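Local coordinates for putative retaining b-glycosidase (Saccharophagus degradans, PDB 5A95), which probably hydrolyses mixed-linkage beta-glucans with retention of anomeric configuration, as a family 5 glycoside hydrolase whose quaternary structure governs its specificity, at residues 102-107 and 137-142. The protein carries 1 engineered substitution. Numbering follows the deposited sequence. Where two conformers were deposited one is given.
Sequences IRLPIH and LILDWH. With BGC (beta-D-glucopyranose), chain D; BGC (beta-D-glucopyranose), chain B.
Arg-103 and Asp-140 meet inside the barrel of this family 5 (β/α)8 hydrolase, where 102-106 and 137-141 run as neighbouring parallel strands joined by backbone bonds such as Leu-104 N to Ile-138 O. Helix 116-133 packs outside them, against Ile-106 and Leu-137. At the strand ends, His-107 and His-142 form an offset stack, planes 27° apart, and reach the glycan.

The His-142 side chain can be followed from CB outward. His-142 CB lies 3.4 Å from Ile-106 O. With CG anti to the backbone N (chi1 -163°), the ring lies with a face against Pro-105 CB, a CH-pi contact in which His-142 CG is 3.7 Å from that CB. His-142 ND1 donates to the syn lone pair of Asp-140 OD2 at 2.6 Å, fixing the ring's rotation. His-142 CD2 lies 3.3 Å from His-107 CE1, His-142 CE1 3.6 Å from O2 of the chain D glucose, and NE2 gives a straight bond to O3 of that sugar. With an alanine in place of His-142, the sugar O3 and Asp-140 OD2 would probably each lose a donor, and His-107 its stacking partner.

Asp-140 OD2 also sits over the centre of the Arg-103 guanidinium, a charge contact only; Arg-103 NE forms a salt bridge with Glu-185. His-107 ND1 bonds Pro-105 O, while His-107 NE2 lies 2.7 Å from O6 of the chain B glucose.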
loop_
_atom_site.group_PDB
_atom_site.type_symbol
_atom_site.label_atom_id
_atom_site.label_comp_id
_atom_site.label_asym_id
_atom_site.label_seq_id
_atom_site.Cartn_x
_atom_site.Cartn_y
_atom_site.Cartn_z
ATOM N N ILE A 102 -0.843 17.919 -27.922
ATOM C CA ILE A 102 -1.741 18.141 -26.810
ATOM C C ILE A 102 -1.284 17.285 -25.632
ATOM O O ILE A 102 -0.984 16.095 -25.807
ATOM C CB ILE A 102 -3.186 17.783 -27.182
ATOM C CG1 ILE A 102 -3.686 18.777 -28.228
ATOM C CG2 ILE A 102 -4.102 17.822 -25.958
ATOM C CD1 ILE A 102 -5.046 18.472 -28.814
ATOM N N ARG A 103 -1.220 17.902 -24.451
ATOM C CA ARG A 103 -0.933 17.199 -23.193
ATOM C C ARG A 103 -2.248 16.919 -22.472
ATOM O O ARG A 103 -3.070 17.832 -22.288
ATOM C CB ARG A 103 -0.014 18.019 -22.313
ATOM C CG ARG A 103 0.329 17.409 -20.958
ATOM C CD ARG A 103 1.428 18.220 -20.322
ATOM N NE ARG A 103 1.940 17.790 -19.026
ATOM C CZ ARG A 103 1.658 18.329 -17.841
ATOM N NH1 ARG A 103 0.644 19.174 -17.690
ATOM N NH2 ARG A 103 2.394 18.007 -16.776
ATOM N N LEU A 104 -2.435 15.664 -22.075
ATOM C CA LEU A 104 -3.627 15.202 -21.365
ATOM C C LEU A 104 -3.260 15.003 -19.893
ATOM O O LEU A 104 -2.511 14.083 -19.592
ATOM C CB LEU A 104 -4.119 13.869 -21.949
ATOM C CG LEU A 104 -4.503 13.809 -23.428
ATOM C CD1 LEU A 104 -5.072 12.424 -23.765
ATOM C CD2 LEU A 104 -5.508 14.891 -23.762
ATOM N N PRO A 105 -3.775 15.855 -18.988
ATOM C CA PRO A 105 -3.426 15.744 -17.572
ATOM C C PRO A 105 -4.395 14.799 -16.884
ATOM O O PRO A 105 -5.459 15.219 -16.399
ATOM C CB PRO A 105 -3.566 17.181 -17.069
ATOM C CG PRO A 105 -4.653 17.760 -17.901
ATOM C CD PRO A 105 -4.537 17.103 -19.262
ATOM N N ILE A 106 -4.017 13.524 -16.816
ATOM C CA ILE A 106 -4.872 12.475 -16.294
ATOM C C ILE A 106 -4.811 12.488 -14.788
ATOM O O ILE A 106 -3.799 12.139 -14.194
ATOM C CB ILE A 106 -4.475 11.121 -16.887
ATOM C CG1 ILE A 106 -4.657 11.179 -18.410
ATOM C CG2 ILE A 106 -5.274 9.978 -16.258
ATOM C CD1 ILE A 106 -3.854 10.187 -19.209
ATOM N N HIS A 107 -5.885 12.950 -14.158
ATOM C CA HIS A 107 -5.908 13.065 -12.715
ATOM C C HIS A 107 -6.244 11.715 -12.086
ATOM O O HIS A 107 -7.220 11.084 -12.476
ATOM C CB HIS A 107 -6.934 14.095 -12.265
ATOM C CG HIS A 107 -6.509 15.503 -12.514
ATOM N ND1 HIS A 107 -6.087 15.963 -13.740
ATOM C CD2 HIS A 107 -6.441 16.564 -11.676
ATOM C CE1 HIS A 107 -5.807 17.254 -13.647
ATOM N NE2 HIS A 107 -6.010 17.640 -12.399
ATOM N N LEU A 137 0.421 13.283 -28.739
ATOM C CA LEU A 137 -0.041 13.366 -27.369
ATOM C C LEU A 137 1.103 13.169 -26.391
ATOM O O LEU A 137 1.955 12.300 -26.572
ATOM C CB LEU A 137 -1.105 12.301 -27.098
ATOM C CG LEU A 137 -2.384 12.473 -27.920
ATOM C CD1 LEU A 137 -3.251 11.235 -27.752
ATOM C CD2 LEU A 137 -3.153 13.714 -27.486
ATOM N N ILE A 138 1.044 13.944 -25.312
ATOM C CA ILE A 138 1.789 13.697 -24.088
ATOM C C ILE A 138 0.776 13.197 -23.064
ATOM O O ILE A 138 -0.185 13.902 -22.765
ATOM C CB ILE A 138 2.479 14.972 -23.579
ATOM C CG1 ILE A 138 3.484 15.512 -24.610
ATOM C CG2 ILE A 138 3.123 14.708 -22.212
ATOM C CD1 ILE A 138 4.147 16.795 -24.195
ATOM N N LEU A 139 0.988 12.000 -22.514
ATOM C CA LEU A 139 0.130 11.500 -21.469
ATOM C C LEU A 139 0.809 11.768 -20.145
ATOM O O LEU A 139 1.942 11.334 -19.912
ATOM C CB LEU A 139 -0.143 10.006 -21.637
ATOM C CG LEU A 139 -0.788 9.601 -22.958
ATOM C CD1 LEU A 139 -1.074 8.103 -22.992
ATOM C CD2 LEU A 139 -2.040 10.407 -23.273
ATOM N N ASP A 140 0.108 12.507 -19.291
ATOM C CA ASP A 140 0.638 13.024 -18.028
ATOM C C ASP A 140 -0.144 12.408 -16.873
ATOM O O ASP A 140 -1.354 12.567 -16.765
ATOM C CB ASP A 140 0.513 14.555 -18.081
ATOM C CG ASP A 140 0.401 15.229 -16.738
ATOM O OD1 ASP A 140 0.971 14.779 -15.742
ATOM O OD2 ASP A 140 -0.312 16.266 -16.687
ATOM N N TRP A 141 0.554 11.642 -16.035
ATOM C CA TRP A 141 -0.056 11.152 -14.807
ATOM C C TRP A 141 -0.019 12.316 -13.805
ATOM O O TRP A 141 1.026 12.669 -13.228
ATOM C CB TRP A 141 0.708 9.928 -14.328
ATOM C CG TRP A 141 0.154 9.252 -13.085
ATOM C CD1 TRP A 141 0.841 9.024 -11.919
ATOM C CD2 TRP A 141 -1.146 8.675 -12.903
ATOM N NE1 TRP A 141 0.052 8.349 -11.029
ATOM C CE2 TRP A 141 -1.168 8.120 -11.608
ATOM C CE3 TRP A 141 -2.296 8.558 -13.700
ATOM C CZ2 TRP A 141 -2.283 7.438 -11.104
ATOM C CZ3 TRP A 141 -3.408 7.880 -13.184
ATOM C CH2 TRP A 141 -3.403 7.353 -11.903
ATOM N N HIS A 142 -1.163 12.955 -13.685
ATOM C CA HIS A 142 -1.215 14.316 -13.166
ATOM C C HIS A 142 -1.473 14.322 -11.660
ATOM O O HIS A 142 -2.581 14.582 -11.181
ATOM C CB HIS A 142 -2.237 15.139 -13.924
ATOM C CG HIS A 142 -2.080 16.599 -13.734
ATOM N ND1 HIS A 142 -1.237 17.358 -14.502
ATOM C CD2 HIS A 142 -2.637 17.444 -12.837
ATOM C CE1 HIS A 142 -1.307 18.612 -14.108
ATOM N NE2 HIS A 142 -2.150 18.693 -13.099
HETATM C C2 BGC D . -0.845 22.291 -11.326
HETATM C C3 BGC D . -2.139 22.533 -12.100
HETATM C C4 BGC D . -2.760 23.861 -11.648
HETATM C C5 BGC D . -1.745 24.978 -11.792
HETATM C C6 BGC D . -2.300 26.323 -11.387
HETATM C C1 BGC D . 0.055 23.518 -11.213
HETATM O O1 BGC D . 0.953 23.441 -10.135
HETATM O O2 BGC D . -0.125 21.145 -11.913
HETATM O O3 BGC D . -2.993 21.362 -11.908
HETATM O O4 BGC D . -3.961 24.250 -12.330
HETATM O O5 BGC D . -0.681 24.675 -10.896
HETATM O O6 BGC D . -1.179 27.208 -11.390
HETATM C C2 BGC B . -6.229 24.945 -11.972
HETATM C C3 BGC B . -7.456 24.583 -11.156
HETATM C C4 BGC B . -7.818 23.125 -11.334
HETATM C C5 BGC B . -6.607 22.229 -11.076
HETATM C C6 BGC B . -6.831 20.788 -11.457
HETATM C C1 BGC B . -5.118 23.996 -11.554
HETATM O O2 BGC B . -5.907 26.303 -11.681
HETATM O O3 BGC B . -8.554 25.386 -11.608
HETATM O O4 BGC B . -8.840 22.787 -10.401
HETATM O O5 BGC B . -5.511 22.670 -11.857
HETATM O O6 BGC B . -5.645 20.040 -11.211
#